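Local coordinates for protein thymine dioxygenase (Neurospora crassa, PDB 5C3Q) that binds thymine, 2-oxoglutarate and a metal ion, and probably hydroxylates the methyl group of thymine as an iron-dependent dioxygenase, at residues L13-I18 with Q43-I48; E61-T66 with S149-F154; A88-S93 with H133-P138; S114-I119 with P208-A213; S264-K269 with R316-I321. All coordinates share one frame; numbering follows the deposited sequence.

Contact 1: residues L13-I18 with Q43-I48; sequences LVIPLI and QTAGFI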
# COMPACT_ATOMS: atom_id res chain seq x y z
N LEU A 13 4.66 -18.95 5.02
CA LEU A 13 4.09 -17.60 5.13
C LEU A 13 2.77 -17.70 5.87
O LEU A 13 1.83 -18.31 5.37
CB LEU A 13 3.86 -16.98 3.74
CG LEU A 13 3.24 -15.58 3.70
CD1 LEU A 13 4.20 -14.52 4.22
CD2 LEU A 13 2.81 -15.23 2.28
N VAL A 14 2.71 -17.09 7.05
CA VAL A 14 1.49 -17.06 7.85
C VAL A 14 1.07 -15.60 8.05
O VAL A 14 1.74 -14.85 8.75
CB VAL A 14 1.67 -17.78 9.20
CG1 VAL A 14 0.40 -17.72 10.04
CG2 VAL A 14 2.06 -19.23 8.96
N ILE A 15 -0.03 -15.21 7.40
CA ILE A 15 -0.56 -13.86 7.56
C ILE A 15 -1.82 -13.97 8.42
O ILE A 15 -2.81 -14.54 7.98
CB ILE A 15 -0.90 -13.21 6.20
CG1 ILE A 15 0.36 -13.15 5.33
CG2 ILE A 15 -1.50 -11.83 6.41
CD1 ILE A 15 0.12 -12.69 3.90
N PRO A 16 -1.77 -13.43 9.65
CA PRO A 16 -2.91 -13.58 10.56
C PRO A 16 -4.09 -12.71 10.15
O PRO A 16 -3.91 -11.66 9.52
CB PRO A 16 -2.35 -13.09 11.90
CG PRO A 16 -1.34 -12.08 11.51
CD PRO A 16 -0.71 -12.59 10.25
N LEU A 17 -5.28 -13.18 10.52
CA LEU A 17 -6.51 -12.41 10.42
C LEU A 17 -6.81 -11.92 11.82
O LEU A 17 -6.93 -12.72 12.74
CB LEU A 17 -7.64 -13.30 9.92
CG LEU A 17 -9.04 -12.69 9.87
CD1 LEU A 17 -9.08 -11.46 8.98
CD2 LEU A 17 -10.03 -13.74 9.37
N ILE A 18 -6.92 -10.60 11.98
CA ILE A 18 -7.09 -10.00 13.30
C ILE A 18 -8.32 -9.11 13.32
O ILE A 18 -8.55 -8.33 12.39
CB ILE A 18 -5.82 -9.22 13.71
CG1 ILE A 18 -4.64 -10.19 13.87
CG2 ILE A 18 -6.04 -8.46 15.02
CD1 ILE A 18 -3.28 -9.54 13.86
N GLN A 43 6.20 -8.63 12.61
CA GLN A 43 7.56 -9.13 12.89
C GLN A 43 7.92 -10.41 12.14
O GLN A 43 9.10 -10.78 12.10
CB GLN A 43 7.74 -9.37 14.39
CG GLN A 43 7.78 -8.10 15.24
CD GLN A 43 7.87 -8.39 16.72
OE1 GLN A 43 7.40 -9.42 17.19
NE2 GLN A 43 8.46 -7.48 17.48
N THR A 44 6.94 -11.10 11.56
CA THR A 44 7.17 -12.40 10.95
C THR A 44 6.87 -12.36 9.46
O THR A 44 7.77 -12.56 8.64
CB THR A 44 6.34 -13.50 11.65
OG1 THR A 44 4.96 -13.12 11.69
CG2 THR A 44 6.85 -13.70 13.08
N ALA A 45 5.63 -12.06 9.11
CA ALA A 45 5.20 -12.01 7.71
C ALA A 45 5.36 -10.62 7.08
O ALA A 45 5.51 -10.51 5.86
CB ALA A 45 3.75 -12.45 7.59
N GLY A 46 5.29 -9.58 7.90
CA GLY A 46 5.29 -8.21 7.40
C GLY A 46 3.92 -7.76 6.92
O GLY A 46 3.75 -6.61 6.53
N PHE A 47 2.95 -8.68 6.98
CA PHE A 47 1.60 -8.50 6.47
C PHE A 47 0.60 -9.02 7.50
O PHE A 47 0.87 -10.03 8.16
CB PHE A 47 1.41 -9.33 5.19
CG PHE A 47 1.69 -8.58 3.92
CD1 PHE A 47 3.00 -8.32 3.52
CD2 PHE A 47 0.66 -8.17 3.10
CE1 PHE A 47 3.26 -7.64 2.34
CE2 PHE A 47 0.91 -7.48 1.92
CZ PHE A 47 2.21 -7.22 1.54
N ILE A 48 -0.53 -8.32 7.65
CA ILE A 48 -1.69 -8.84 8.39
C ILE A 48 -2.98 -8.52 7.62
O ILE A 48 -2.98 -7.67 6.72
CB ILE A 48 -1.78 -8.26 9.82
CG1 ILE A 48 -2.01 -6.74 9.78
CG2 ILE A 48 -0.51 -8.58 10.60
CD1 ILE A 48 -2.22 -6.11 11.14
O HOH W 1 2.88 -14.61 11.28
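I15 lies alongside F47, both side chains pointing the same way, and this is the tight half of the contact. Its CD1 rests 3.8 Å from F47 CB, while CG2 presses against the backbone, 3.6 Å from I48 CA. Because CG1 stands anti to the carbonyl carbon (chi1 -59°), the long branch runs beside F47 and reaches A45, whose CB is 4.1 Å from I15 CG1. A45 is covered by L13 CD1 and V14 O. P16 continues the packing, its CG meeting I48 CG2 at 3.7 Å. Cut back to an alanine, I15 would lose the branches that touch F47 CB and I48 CA, and a gap between the strands would be likely to open. The other side is wet: T44 and V14 are exposed, and a water bridges them, donating to V14 O at 2.8 Å and to T44 OG1 at 2.6 Å. No direct hydrogen bond crosses, but P16 and I18 pair with Y49. The ring of F47 stands edge-to-face with the metal ligand H273. This is a parallel strand pair joined through helix 28-44, a beta-alpha-beta crossover near one end of the main sheet of the double-stranded beta-helix fold.

Contact 2: residues E61-T66 with S149-F154; sequences EHVFNT and STMNNF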
# COMPACT_ATOMS: atom_id res chain seq x y z
N GLU A 61 -17.52 0.59 -0.22
CA GLU A 61 -18.16 0.23 -1.49
C GLU A 61 -18.40 1.48 -2.35
O GLU A 61 -18.14 1.48 -3.55
CB GLU A 61 -19.48 -0.49 -1.22
CG GLU A 61 -20.00 -1.31 -2.39
CD GLU A 61 -21.29 -2.05 -2.05
OE1 GLU A 61 -21.45 -2.48 -0.88
OE2 GLU A 61 -22.14 -2.20 -2.95
N HIS A 62 -18.90 2.54 -1.72
CA HIS A 62 -19.10 3.83 -2.38
C HIS A 62 -17.78 4.42 -2.90
O HIS A 62 -17.72 4.91 -4.03
CB HIS A 62 -19.77 4.82 -1.41
CG HIS A 62 -19.90 6.21 -1.94
ND1 HIS A 62 -20.71 6.53 -3.01
CD2 HIS A 62 -19.33 7.37 -1.54
CE1 HIS A 62 -20.63 7.82 -3.25
NE2 HIS A 62 -19.80 8.36 -2.37
N VAL A 63 -16.73 4.35 -2.09
CA VAL A 63 -15.41 4.85 -2.49
C VAL A 63 -14.90 4.10 -3.73
O VAL A 63 -14.40 4.73 -4.67
CB VAL A 63 -14.39 4.76 -1.33
CG1 VAL A 63 -12.97 4.98 -1.81
CG2 VAL A 63 -14.74 5.78 -0.25
N PHE A 64 -15.05 2.78 -3.74
CA PHE A 64 -14.69 1.97 -4.91
C PHE A 64 -15.51 2.33 -6.15
O PHE A 64 -14.96 2.43 -7.25
CB PHE A 64 -14.83 0.47 -4.62
CG PHE A 64 -13.58 -0.16 -4.07
CD1 PHE A 64 -13.24 -0.03 -2.73
CD2 PHE A 64 -12.73 -0.89 -4.89
CE1 PHE A 64 -12.09 -0.60 -2.22
CE2 PHE A 64 -11.57 -1.46 -4.39
CZ PHE A 64 -11.26 -1.32 -3.05
N ASN A 65 -16.81 2.51 -5.98
CA ASN A 65 -17.68 2.96 -7.08
C ASN A 65 -17.25 4.33 -7.62
O ASN A 65 -17.24 4.56 -8.83
CB ASN A 65 -19.14 3.03 -6.63
CG ASN A 65 -19.77 1.65 -6.43
OD1 ASN A 65 -19.45 0.69 -7.13
ND2 ASN A 65 -20.69 1.57 -5.47
N THR A 66 -16.88 5.23 -6.71
CA THR A 66 -16.41 6.56 -7.07
C THR A 66 -15.08 6.48 -7.83
O THR A 66 -14.88 7.21 -8.81
CB THR A 66 -16.27 7.45 -5.82
OG1 THR A 66 -17.49 7.41 -5.07
CG2 THR A 66 -15.98 8.89 -6.21
N SER A 149 -15.03 15.18 -2.34
CA SER A 149 -15.53 15.06 -0.97
C SER A 149 -15.46 13.62 -0.46
O SER A 149 -15.16 13.38 0.71
CB SER A 149 -16.96 15.58 -0.87
OG SER A 149 -17.80 14.91 -1.80
N THR A 150 -15.74 12.67 -1.34
CA THR A 150 -15.63 11.25 -1.03
C THR A 150 -14.19 10.86 -0.69
O THR A 150 -13.93 10.23 0.34
CB THR A 150 -16.14 10.39 -2.20
OG1 THR A 150 -17.54 10.62 -2.40
CG2 THR A 150 -15.91 8.90 -1.95
N MET A 151 -13.26 11.24 -1.57
CA MET A 151 -11.86 10.85 -1.42
C MET A 151 -11.16 11.55 -0.25
O MET A 151 -10.33 10.94 0.41
CB MET A 151 -11.09 11.11 -2.72
CG MET A 151 -11.53 10.22 -3.87
SD MET A 151 -11.39 8.48 -3.46
CE MET A 151 -12.47 7.73 -4.68
N ASN A 152 -11.50 12.81 0.00
CA ASN A 152 -10.97 13.51 1.17
C ASN A 152 -11.47 12.90 2.48
O ASN A 152 -10.71 12.77 3.44
CB ASN A 152 -11.31 15.01 1.12
CG ASN A 152 -10.38 15.78 0.20
OD1 ASN A 152 -9.28 15.33 -0.12
ND2 ASN A 152 -10.83 16.95 -0.24
N ASN A 153 -12.75 12.54 2.51
CA ASN A 153 -13.34 11.83 3.64
C ASN A 153 -12.62 10.51 3.87
O ASN A 153 -12.19 10.21 4.98
CB ASN A 153 -14.84 11.58 3.38
CG ASN A 153 -15.57 11.02 4.59
OD1 ASN A 153 -14.97 10.74 5.63
ND2 ASN A 153 -16.87 10.85 4.45
N PHE A 154 -12.46 9.73 2.80
CA PHE A 154 -11.74 8.46 2.88
C PHE A 154 -10.30 8.65 3.34
O PHE A 154 -9.82 7.90 4.19
CB PHE A 154 -11.79 7.73 1.54
CG PHE A 154 -11.31 6.31 1.61
CD1 PHE A 154 -12.03 5.35 2.31
CD2 PHE A 154 -10.14 5.92 0.97
CE1 PHE A 154 -11.59 4.04 2.37
CE2 PHE A 154 -9.70 4.61 1.03
CZ PHE A 154 -10.43 3.67 1.73
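V63 lays its CG1 over the face of the F154 ring, 4.1 Å from the centroid and only 12° off the ring normal, a CH-pi contact. Its other methyl, CG2, sits between F154 CD1 and T150 CG2, 3.7 Å separating V63 CG2 from T150 CG2. With CG1 anti to the backbone N (chi1 168°), one methyl covers the ring and the other also reaches T150, a turn away on the facing helix. M151 crosses V63 at a slant: its chain bends at chi2, bringing the methyl CE to 3.6 Å from V63 O and also against T66 CB and CG2. H62 crosses T150 obliquely and NE2 donates to T150 OG1 at 3.2 Å, a bent bond with an N-H...acceptor angle of 137°. T150 OG1 is itself tied to G146 O, and T66 OG1 folds back to H62 O, 2.7 Å away, approaching from above the carbonyl plane. The helix segments lie closer to antiparallel than to parallel, and I291 of strand 284-295 touches both V63 and F154. Helix 57-71 thus packs on helix 147-173 through an apolar centre; the single direct hydrogen bond across, from exposed H62, is long and bent.

Contact 3: residues A88-S93 with H133-P138; sequences ANRGYS and HPNPWP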
# COMPACT_ATOMS: atom_id res chain seq x y z
N ALA A 88 5.89 16.00 -5.44
CA ALA A 88 4.44 16.17 -5.32
C ALA A 88 3.76 14.82 -5.09
O ALA A 88 2.94 14.67 -4.18
CB ALA A 88 3.88 16.81 -6.58
N ASN A 89 4.12 13.85 -5.92
CA ASN A 89 3.60 12.48 -5.85
C ASN A 89 2.07 12.42 -5.89
O ASN A 89 1.44 11.67 -5.15
CB ASN A 89 4.13 11.77 -4.60
CG ASN A 89 4.03 10.25 -4.70
OD1 ASN A 89 3.97 9.69 -5.79
ND2 ASN A 89 4.02 9.58 -3.55
N ARG A 90 1.48 13.23 -6.77
CA ARG A 90 0.02 13.34 -6.87
C ARG A 90 -0.41 13.34 -8.32
O ARG A 90 0.26 13.93 -9.18
CB ARG A 90 -0.47 14.64 -6.21
CG ARG A 90 -0.39 14.68 -4.69
CD ARG A 90 -0.38 16.12 -4.21
NE ARG A 90 -0.61 16.28 -2.77
CZ ARG A 90 0.33 16.30 -1.83
NH1 ARG A 90 1.61 16.11 -2.12
NH2 ARG A 90 -0.02 16.48 -0.56
N GLY A 91 -1.55 12.71 -8.59
CA GLY A 91 -2.16 12.76 -9.91
C GLY A 91 -2.19 11.43 -10.64
O GLY A 91 -1.85 10.37 -10.09
N TYR A 92 -2.58 11.51 -11.91
CA TYR A 92 -2.87 10.33 -12.72
C TYR A 92 -1.63 9.78 -13.40
O TYR A 92 -0.80 10.53 -13.90
CB TYR A 92 -3.92 10.67 -13.78
CG TYR A 92 -4.17 9.54 -14.75
CD1 TYR A 92 -4.92 8.43 -14.37
CD2 TYR A 92 -3.65 9.58 -16.04
CE1 TYR A 92 -5.14 7.39 -15.26
CE2 TYR A 92 -3.87 8.54 -16.93
CZ TYR A 92 -4.62 7.45 -16.54
OH TYR A 92 -4.85 6.41 -17.41
N SER A 93 -1.52 8.45 -13.42
CA SER A 93 -0.41 7.79 -14.09
C SER A 93 -0.83 6.47 -14.73
O SER A 93 -1.70 5.76 -14.22
CB SER A 93 0.74 7.56 -13.12
OG SER A 93 1.89 7.12 -13.81
N HIS A 133 2.11 21.72 -2.68
CA HIS A 133 1.76 20.49 -3.39
C HIS A 133 0.26 20.26 -3.46
O HIS A 133 -0.26 19.34 -2.82
CB HIS A 133 2.41 19.28 -2.72
CG HIS A 133 3.90 19.34 -2.63
ND1 HIS A 133 4.70 19.62 -3.72
CD2 HIS A 133 4.73 19.11 -1.60
CE1 HIS A 133 5.97 19.58 -3.34
NE2 HIS A 133 6.02 19.27 -2.06
N PRO A 134 -0.46 21.08 -4.25
CA PRO A 134 -1.91 20.90 -4.36
C PRO A 134 -2.31 19.64 -5.14
O PRO A 134 -1.61 19.25 -6.07
CB PRO A 134 -2.36 22.15 -5.13
CG PRO A 134 -1.16 22.56 -5.91
CD PRO A 134 0.03 22.20 -5.07
N ASN A 135 -3.42 19.02 -4.75
CA ASN A 135 -3.95 17.86 -5.46
C ASN A 135 -4.57 18.28 -6.79
O ASN A 135 -5.37 19.21 -6.82
CB ASN A 135 -5.01 17.14 -4.62
CG ASN A 135 -4.42 16.37 -3.45
OD1 ASN A 135 -3.40 15.69 -3.61
ND2 ASN A 135 -5.05 16.45 -2.29
N PRO A 136 -4.22 17.59 -7.89
CA PRO A 136 -4.83 17.91 -9.19
C PRO A 136 -6.19 17.22 -9.35
O PRO A 136 -6.28 16.17 -10.00
CB PRO A 136 -3.81 17.39 -10.20
CG PRO A 136 -3.17 16.23 -9.50
CD PRO A 136 -3.19 16.54 -8.02
N TRP A 137 -7.23 17.80 -8.76
CA TRP A 137 -8.56 17.21 -8.81
C TRP A 137 -9.17 17.39 -10.19
O TRP A 137 -8.96 18.43 -10.82
CB TRP A 137 -9.48 17.86 -7.77
CG TRP A 137 -9.06 17.66 -6.35
CD1 TRP A 137 -8.46 18.58 -5.54
CD2 TRP A 137 -9.22 16.48 -5.57
NE1 TRP A 137 -8.24 18.04 -4.30
CE2 TRP A 137 -8.69 16.75 -4.29
CE3 TRP A 137 -9.76 15.21 -5.82
CZ2 TRP A 137 -8.69 15.80 -3.26
CZ3 TRP A 137 -9.76 14.26 -4.81
CH2 TRP A 137 -9.22 14.56 -3.54
N PRO A 138 -9.93 16.39 -10.68
CA PRO A 138 -10.61 16.55 -11.96
C PRO A 138 -11.87 17.39 -11.79
O PRO A 138 -12.34 17.58 -10.66
CB PRO A 138 -10.98 15.11 -12.32
CG PRO A 138 -11.19 14.44 -11.01
CD PRO A 138 -10.28 15.12 -10.02
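R90 reaches across to H133 and N135, and its guanidinium carries the polar part of the contact. CG stands beside the backbone N (chi1 -72°) and the chain runs extended to NE, which carries the flat group there. NE donates to N135 OD1 at 3.0 Å, but the bond is weak, bent to 126°; N135 ND2 bonds G126 O, which fixes the amide's orientation. Another arm turns back on its own segment: R90 NH1 gives a firmer bond to A88 O, 2.8 Å away and in the carbonyl plane on a lone pair. Two partners beyond the contact take NH2, a salt bridge to E130 and a bond to R127 O. H133 O sits over one guanidinium face, toward its rim, 3.1 Å from R90 NE without being hydrogen-bonded.

Non-polar and CH-pi contacts follow. A88 CA hangs over the face of the H133 ring, 4.2 Å from its centroid. P136, the centre of an inverse gamma turn, sets CD 3.8 Å from R90 CB and packs CG on G91 CA at 3.6 Å. N89 hydrogen-bonds the bound thymine through ND2. The R90 charge is probably well compensated, mainly by E130, and the arginine ties the thymine-binding loop to the segment following strand 121-125.

Contact 4: residues S114-I119 with P208-A213; sequences SAAPDI and PGQVRA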
# COMPACT_ATOMS: atom_id res chain seq x y z
N SER A 114 11.19 -6.00 -26.09
CA SER A 114 10.46 -7.13 -25.51
C SER A 114 9.81 -6.80 -24.16
O SER A 114 9.08 -7.63 -23.61
CB SER A 114 11.39 -8.33 -25.36
OG SER A 114 12.52 -8.00 -24.58
N ALA A 115 10.07 -5.61 -23.63
CA ALA A 115 9.56 -5.22 -22.31
C ALA A 115 8.04 -5.07 -22.33
O ALA A 115 7.46 -4.55 -23.29
CB ALA A 115 10.21 -3.93 -21.84
N ALA A 116 7.40 -5.53 -21.25
CA ALA A 116 5.95 -5.50 -21.12
C ALA A 116 5.57 -4.66 -19.90
O ALA A 116 5.76 -5.10 -18.77
CB ALA A 116 5.41 -6.91 -20.97
N PRO A 117 5.04 -3.44 -20.12
CA PRO A 117 4.69 -2.60 -18.97
C PRO A 117 3.48 -3.11 -18.18
O PRO A 117 2.61 -3.76 -18.75
CB PRO A 117 4.39 -1.23 -19.60
CG PRO A 117 4.05 -1.52 -21.02
CD PRO A 117 4.80 -2.76 -21.41
N ASP A 118 3.45 -2.82 -16.88
CA ASP A 118 2.35 -3.23 -16.01
C ASP A 118 1.01 -2.76 -16.58
O ASP A 118 0.88 -1.62 -17.01
CB ASP A 118 2.54 -2.65 -14.60
CG ASP A 118 3.71 -3.27 -13.86
OD1 ASP A 118 4.33 -4.22 -14.37
OD2 ASP A 118 4.01 -2.80 -12.74
N ILE A 119 0.02 -3.65 -16.60
CA ILE A 119 -1.30 -3.32 -17.14
C ILE A 119 -2.15 -2.74 -16.01
O ILE A 119 -2.96 -3.44 -15.41
CB ILE A 119 -1.99 -4.53 -17.79
CG1 ILE A 119 -1.06 -5.20 -18.81
CG2 ILE A 119 -3.27 -4.10 -18.48
CD1 ILE A 119 -1.52 -6.58 -19.25
N PRO A 208 5.59 -12.80 -22.25
CA PRO A 208 6.06 -13.51 -21.06
C PRO A 208 6.76 -12.57 -20.07
O PRO A 208 7.52 -11.69 -20.49
CB PRO A 208 7.02 -14.57 -21.61
CG PRO A 208 7.38 -14.14 -22.98
CD PRO A 208 6.31 -13.20 -23.48
N GLY A 209 6.47 -12.73 -18.78
CA GLY A 209 6.94 -11.80 -17.76
C GLY A 209 5.95 -10.69 -17.45
O GLY A 209 6.16 -9.91 -16.52
N GLN A 210 4.88 -10.61 -18.23
CA GLN A 210 3.81 -9.62 -18.05
C GLN A 210 3.13 -9.75 -16.69
O GLN A 210 2.72 -10.84 -16.32
CB GLN A 210 2.76 -9.82 -19.15
CG GLN A 210 1.54 -8.93 -19.06
CD GLN A 210 1.81 -7.54 -19.58
OE1 GLN A 210 1.80 -7.31 -20.79
NE2 GLN A 210 2.04 -6.60 -18.66
N VAL A 211 3.00 -8.65 -15.96
CA VAL A 211 2.22 -8.64 -14.71
C VAL A 211 1.27 -7.45 -14.63
O VAL A 211 1.28 -6.57 -15.50
CB VAL A 211 3.13 -8.68 -13.46
CG1 VAL A 211 3.94 -9.97 -13.43
CG2 VAL A 211 4.06 -7.47 -13.40
N ARG A 212 0.43 -7.43 -13.60
CA ARG A 212 -0.45 -6.31 -13.33
C ARG A 212 0.26 -5.25 -12.49
O ARG A 212 0.11 -4.05 -12.74
CB ARG A 212 -1.76 -6.78 -12.68
CG ARG A 212 -2.84 -7.11 -13.71
CD ARG A 212 -4.14 -7.59 -13.08
NE ARG A 212 -5.27 -7.38 -13.98
CZ ARG A 212 -6.49 -7.89 -13.81
NH1 ARG A 212 -6.78 -8.67 -12.77
NH2 ARG A 212 -7.44 -7.62 -14.70
N ALA A 213 1.03 -5.70 -11.50
CA ALA A 213 1.92 -4.81 -10.72
C ALA A 213 3.23 -5.52 -10.42
O ALA A 213 3.23 -6.59 -9.81
CB ALA A 213 1.25 -4.37 -9.43
O HOH W 2 4.48 -6.21 -16.47
O HOH W 3 2.12 -4.81 -21.22
O HOH W 4 -4.90 -5.39 -16.04
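The amide of Q210 spans the two segments with a good hydrogen bond: NE2 donates to P117 O at 2.9 Å with an N-H...acceptor angle of 157°. P117 O lies in the amide plane, although the donor sits well above the plane of the carbonyl it meets. NE2 also donates to V211 O at 3.3 Å, so one amide nitrogen bonds both segments. The torsions explain this reach: CG stands anti to the backbone N (chi1 176°) and the chain then bends at chi2, which brings NE2 to P117 O and V211 O. A weak backbone bond, I119 N to V211 O, runs beside it, and D118 OD2 is bonded to G214 N just past the segment.

Packing flanks the amide. I119 crosses Q210 at about a right angle, its CD1 3.5 Å from Q210 CD, and A116 CB touches OE1. D118 lies alongside V211, its carboxylate packed on a methyl, with OD1 3.4 Å from V211 CG2.

Waters complete the seam. One donates to both P117 O and Q210 OE1, the latter at 2.6 Å; another accepts from V211 N; a third links I119 O to R212 NE, while R212 NH2 bonds P286 O. A leucine in place of Q210 has no amide, so P117 O would probably lose its direct donor and the first of these waters one of its two anchors. R212 and A213, facing V275 in a classic beta bulge, lead into strand 213-216, whose H216 binds the metal. Carbonyls of the loop before strand 121-125 are thus met by one amide and several waters, a partly hydrated seam in which hydrogen bonds and apolar packing alternate.

Contact 5: residues S264-K269 with R316-I321; sequences SNDTIK and RKYEGI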
# COMPACT_ATOMS: atom_id res chain seq x y z
N SER A 264 12.27 0.19 12.93
CA SER A 264 12.19 -0.90 13.91
C SER A 264 13.49 -1.68 14.08
O SER A 264 13.52 -2.68 14.80
CB SER A 264 11.07 -1.86 13.49
OG SER A 264 11.47 -2.66 12.39
N ASN A 265 14.55 -1.24 13.41
CA ASN A 265 15.83 -1.94 13.40
C ASN A 265 15.70 -3.36 12.85
O ASN A 265 16.33 -4.29 13.37
CB ASN A 265 16.45 -1.95 14.80
CG ASN A 265 17.95 -2.17 14.76
OD1 ASN A 265 18.64 -1.56 13.95
ND2 ASN A 265 18.47 -3.07 15.61
N ASP A 266 14.88 -3.50 11.81
CA ASP A 266 14.54 -4.78 11.19
C ASP A 266 13.88 -5.82 12.11
O ASP A 266 13.95 -7.02 11.82
CB ASP A 266 15.77 -5.39 10.49
CG ASP A 266 16.18 -4.62 9.25
OD1 ASP A 266 15.32 -3.92 8.67
OD2 ASP A 266 17.35 -4.72 8.84
N THR A 267 13.24 -5.38 13.18
CA THR A 267 12.42 -6.30 13.97
C THR A 267 11.07 -6.49 13.27
O THR A 267 10.43 -7.53 13.41
CB THR A 267 12.22 -5.84 15.43
OG1 THR A 267 11.66 -4.52 15.45
CG2 THR A 267 13.54 -5.84 16.17
N ILE A 268 10.65 -5.47 12.51
CA ILE A 268 9.46 -5.55 11.66
C ILE A 268 9.89 -5.74 10.20
O ILE A 268 10.86 -5.12 9.75
CB ILE A 268 8.58 -4.30 11.83
CG1 ILE A 268 7.87 -4.38 13.19
CG2 ILE A 268 7.57 -4.19 10.68
CD1 ILE A 268 7.16 -3.12 13.62
N LYS A 269 9.17 -6.59 9.48
CA LYS A 269 9.52 -6.96 8.10
C LYS A 269 8.75 -6.14 7.08
O LYS A 269 7.57 -5.87 7.26
CB LYS A 269 9.22 -8.45 7.84
CG LYS A 269 9.67 -9.41 8.92
CD LYS A 269 11.17 -9.43 9.12
CE LYS A 269 11.55 -10.40 10.23
NZ LYS A 269 13.01 -10.57 10.38
N ARG A 316 22.24 -1.51 16.47
CA ARG A 316 21.58 -0.59 15.53
C ARG A 316 22.18 -0.71 14.14
O ARG A 316 23.37 -0.42 13.95
CB ARG A 316 21.72 0.86 15.99
CG ARG A 316 20.91 1.23 17.21
CD ARG A 316 20.77 2.74 17.27
NE ARG A 316 20.25 3.21 18.55
CZ ARG A 316 19.93 4.48 18.81
NH1 ARG A 316 20.08 5.42 17.89
NH2 ARG A 316 19.47 4.81 20.01
N LYS A 317 21.36 -1.08 13.17
CA LYS A 317 21.83 -1.36 11.82
C LYS A 317 21.94 -0.12 10.93
O LYS A 317 22.67 -0.14 9.94
CB LYS A 317 20.93 -2.40 11.15
CG LYS A 317 20.94 -3.75 11.86
CD LYS A 317 19.88 -4.69 11.33
CE LYS A 317 20.17 -5.17 9.92
NZ LYS A 317 19.41 -6.41 9.59
N TYR A 318 21.21 0.95 11.28
CA TYR A 318 21.03 2.08 10.36
C TYR A 318 21.29 3.44 10.99
O TYR A 318 20.94 3.68 12.15
CB TYR A 318 19.61 2.06 9.80
CG TYR A 318 19.25 0.74 9.15
CD1 TYR A 318 19.86 0.36 7.96
CD2 TYR A 318 18.34 -0.13 9.73
CE1 TYR A 318 19.55 -0.85 7.36
CE2 TYR A 318 18.03 -1.34 9.14
CZ TYR A 318 18.64 -1.70 7.95
OH TYR A 318 18.34 -2.90 7.35
N GLU A 319 21.91 4.33 10.21
CA GLU A 319 22.03 5.74 10.57
C GLU A 319 20.65 6.38 10.53
O GLU A 319 19.78 5.94 9.78
CB GLU A 319 22.95 6.48 9.59
CG GLU A 319 24.41 6.07 9.67
CD GLU A 319 25.32 6.94 8.82
OE1 GLU A 319 25.15 8.18 8.81
OE2 GLU A 319 26.22 6.38 8.15
N GLY A 320 20.46 7.43 11.32
CA GLY A 320 19.22 8.20 11.28
C GLY A 320 19.03 8.86 9.93
O GLY A 320 19.99 9.24 9.27
N ILE A 321 17.78 8.98 9.49
CA ILE A 321 17.45 9.68 8.25
C ILE A 321 16.17 10.49 8.39
O ILE A 321 15.29 10.14 9.19
CB ILE A 321 17.26 8.72 7.06
CG1 ILE A 321 16.40 7.52 7.47
CG2 ILE A 321 18.60 8.25 6.51
CD1 ILE A 321 15.72 6.84 6.30
O HOH W 5 18.99 1.14 13.27
O HOH W 6 15.65 -2.01 6.73
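K317 runs out over N265 and on to D266, and its chain can be followed outward atom by atom. CB sits 3.7 Å from N265 OD1 and, on its own segment, over one face of the Y318 ring. CG stays close to the same amide oxygen. At CD the chain turns, chi3 being 70°, and the bend brings CE and then NZ to D266 OD2. The tip closes a salt bridge at 2.8 Å, where NZ meets the anti lone pair of D266 OD2, the one away from the other oxygen.

Y318 OH donates to that same oxygen at 2.6 Å, arriving on its syn side, 20° out of the carboxylate plane. D266 OD2 is therefore gripped twice, from lysine and from tyrosine, and the carboxylate stands nearly at right angles to the ring, meeting it at the edge. Its other oxygen is not left bare: a water donates to D266 OD1 at 2.7 Å. The paired ammonium and phenol would be expected to stabilise the charged carboxylate.

Beside this cluster N265 OD1 takes the backbone K317 N at 2.9 Å in a nearly straight bond, 171°, in the carbonyl plane and on a lone pair. A second water joins N265 OD1 to Y318 N, and N265 ND2 holds E315 O next door. Helix 258-263 ends here: N265, with positive phi, closes it in a Schellman motif, and S264 to T267 form a type I' turn. The arrangement is a helix C-terminus and tight turn, pinned at the protein surface to the loop leading into strand 321-322.

How the contacts relate
Contacts 1 and 2 are buried and largely apolar, contacts 3 and 4 are partly buried and mix amides, carbonyls and apolar packing, and contact 5 is a surface cluster of charge and hydroxyl. Contacts 1 and 3 reach the same large sheet on opposite sides of the chain's centre, the first towards one end, the second at its outermost strand 91-93. Neighbouring contacts also touch: W137 of contact 3 packs on M151 and N152 of contact 2, and Q43 and T44 of contact 1 meet T267 and K269 of contact 5. Water bridges appear in contacts 1, 4 and 5, whereas the helix pair of contact 2 relies mainly on side-chain packing.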